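Local structure of uncharacterized protein (Deinococcus radiodurans, 2A1V) at residues A[7-10]-A[11-14]. The protein is of unknown function, a small single-chain member of the YjbR (DUF419) family that combines an antiparallel sheet with several helices. Numbering follows the deposited sequence.
Sequences MQTV and DDLR
T9 and D12 grip each other reciprocally at the start of helix 10-17, forming a capping box with T9 as N-cap. T9 OG1 accepts a hydrogen bond from D12 N (3.0 Å), reaching it because a chi1 of 65° swings the hydroxyl over the backbone, flanked by its own N and C. In return, D12 OD2 accepts one from T9 N at 3.2 Å, from above the carboxylate plane. D12 OD2 also offers its anti lone pair to Q8 N, 2.9 Å away and almost straight at 177°, so one carboxylate oxygen ties down two successive loop amides. A weak bond from T9 OG1 to D11 OD1 (3.2 Å) may help orient the hydroxyl. Behind the cap, R14 N bonds to V10 O at 2.8 Å and L13 N to T9 O, beginning the helical ladder. V10 CG1 lies over one face of the R14 guanidinium, toward its rim and 3.4 Å from R14 NH1, while R14 NE is salt-bridged to E25. On the inner side, M7 CE touches L13 CD2 at 3.8 Å, and M7 also packs on L104 and L108 of helix 101-119. With D12 negative, its charge at the helix's N-terminal end would probably interact favourably with the helix dipole.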
ATOM      1  N   MET A   7     -11.781  -4.770  -2.349  1.00 27.45           N
ATOM      2  CA  MET A   7     -10.552  -4.084  -2.802  1.00 26.25           C
ATOM      3  C   MET A   7     -10.533  -3.686  -4.302  1.00 24.76           C
ATOM      4  O   MET A   7      -9.630  -4.060  -5.081  1.00 22.37           O
ATOM      5  CB  MET A   7      -9.338  -4.912  -2.461  1.00 25.96           C
ATOM      6  CG  MET A   7      -9.117  -5.065  -0.964  1.00 29.53           C
ATOM      7  SD  MET A   7      -8.647  -3.537  -0.114  1.00 30.35           S
ATOM      8  CE  MET A   7      -6.937  -3.412  -0.654  1.00 30.79           C
ATOM      9  N   GLN A   8     -11.559  -2.949  -4.685  1.00 23.48           N
ATOM     10  CA  GLN A   8     -11.756  -2.592  -6.061  1.00 23.66           C
ATOM     11  C   GLN A   8     -12.032  -1.085  -6.253  1.00 23.41           C
ATOM     12  O   GLN A   8     -11.992  -0.582  -7.406  1.00 24.32           O
ATOM     13  CB  GLN A   8     -12.836  -3.499  -6.688  1.00 23.58           C
ATOM     14  CG  GLN A   8     -12.270  -4.883  -7.111  1.00 24.54           C
ATOM     15  CD  GLN A   8     -13.227  -5.760  -7.915  1.00 25.43           C
ATOM     16  OE1 GLN A   8     -13.609  -5.407  -9.025  1.00 30.47           O
ATOM     17  NE2 GLN A   8     -13.612  -6.911  -7.355  1.00 25.66           N
ATOM     18  N   THR A   9     -12.302  -0.360  -5.160  1.00 21.07           N
ATOM     19  CA  THR A   9     -12.582   1.067  -5.251  1.00 21.14           C
ATOM     20  C   THR A   9     -11.682   1.849  -4.327  1.00 19.92           C
ATOM     21  O   THR A   9     -11.117   1.320  -3.397  1.00 18.88           O
ATOM     22  CB  THR A   9     -14.059   1.413  -4.829  1.00 22.04           C
ATOM     23  OG1 THR A   9     -14.243   1.107  -3.436  1.00 23.31           O
ATOM     24  CG2 THR A   9     -15.117   0.630  -5.671  1.00 20.63           C
ATOM     25  N   VAL A  10     -11.632   3.140  -4.564  1.00 19.75           N
ATOM     26  CA  VAL A  10     -10.891   4.074  -3.750  1.00 20.66           C
ATOM     27  C   VAL A  10     -11.432   4.023  -2.344  1.00 20.10           C
ATOM     28  O   VAL A  10     -10.653   4.083  -1.414  1.00 19.64           O
ATOM     29  CB  VAL A  10     -10.996   5.543  -4.323  1.00 20.53           C
ATOM     30  CG1 VAL A  10     -10.223   6.507  -3.486  1.00 20.68           C
ATOM     31  CG2 VAL A  10     -10.469   5.586  -5.729  1.00 22.72           C
ATOM     32  N   ASP A  11     -12.767   3.963  -2.217  1.00 20.27           N
ATOM     33  CA  ASP A  11     -13.459   3.849  -0.916  1.00 22.00           C
ATOM     34  C   ASP A  11     -12.943   2.650  -0.139  1.00 21.76           C
ATOM     35  O   ASP A  11     -12.706   2.775   1.053  1.00 21.22           O
ATOM     36  CB  ASP A  11     -14.989   3.695  -1.022  1.00 23.40           C
ATOM     37  CG  ASP A  11     -15.604   4.376  -2.270  1.00 27.67           C
ATOM     38  OD1 ASP A  11     -15.107   4.169  -3.431  1.00 32.82           O
ATOM     39  OD2 ASP A  11     -16.620   5.084  -2.102  1.00 31.54           O
ATOM     40  N   ASP A  12     -12.713   1.519  -0.832  1.00 21.82           N
ATOM     41  CA  ASP A  12     -12.117   0.310  -0.232  1.00 21.96           C
ATOM     42  C   ASP A  12     -10.692   0.598   0.352  1.00 22.22           C
ATOM     43  O   ASP A  12     -10.334   0.157   1.452  1.00 19.25           O
ATOM     44  CB  ASP A  12     -12.024  -0.833  -1.284  1.00 22.40           C
ATOM     45  CG  ASP A  12     -13.401  -1.430  -1.662  1.00 25.12           C
ATOM     46  OD1 ASP A  12     -14.349  -1.365  -0.840  1.00 23.79           O
ATOM     47  OD2 ASP A  12     -13.521  -2.029  -2.770  1.00 27.36           O
ATOM     48  N   LEU A  13      -9.905   1.360  -0.408  1.00 22.80           N
ATOM     49  CA  LEU A  13      -8.542   1.690  -0.041  1.00 23.26           C
ATOM     50  C   LEU A  13      -8.486   2.677   1.114  1.00 23.61           C
ATOM     51  O   LEU A  13      -7.689   2.491   2.026  1.00 22.61           O
ATOM     52  CB  LEU A  13      -7.803   2.280  -1.236  1.00 23.35           C
ATOM     53  CG  LEU A  13      -7.681   1.432  -2.515  1.00 23.20           C
ATOM     54  CD1 LEU A  13      -6.866   2.210  -3.549  1.00 23.82           C
ATOM     55  CD2 LEU A  13      -7.054   0.075  -2.258  1.00 20.55           C
ATOM     56  N   ARG A  14      -9.323   3.708   1.063  1.00 24.27           N
ATOM     57  CA  ARG A  14      -9.493   4.623   2.176  1.00 25.35           C
ATOM     58  C   ARG A  14      -9.848   3.874   3.441  1.00 25.18           C
ATOM     59  O   ARG A  14      -9.294   4.127   4.481  1.00 26.25           O
ATOM     60  CB  ARG A  14     -10.564   5.669   1.881  1.00 26.24           C
ATOM     61  CG  ARG A  14     -10.179   6.674   0.861  1.00 27.18           C
ATOM     62  CD  ARG A  14     -10.706   8.036   1.108  1.00 27.52           C
ATOM     63  NE  ARG A  14     -10.115   8.975   0.184  1.00 29.68           N
ATOM     64  CZ  ARG A  14     -10.618   9.276  -0.979  1.00 30.44           C
ATOM     65  NH1 ARG A  14     -11.750   8.726  -1.361  1.00 39.98           N
ATOM     66  NH2 ARG A  14     -10.012  10.139  -1.753  1.00 34.13           N
TER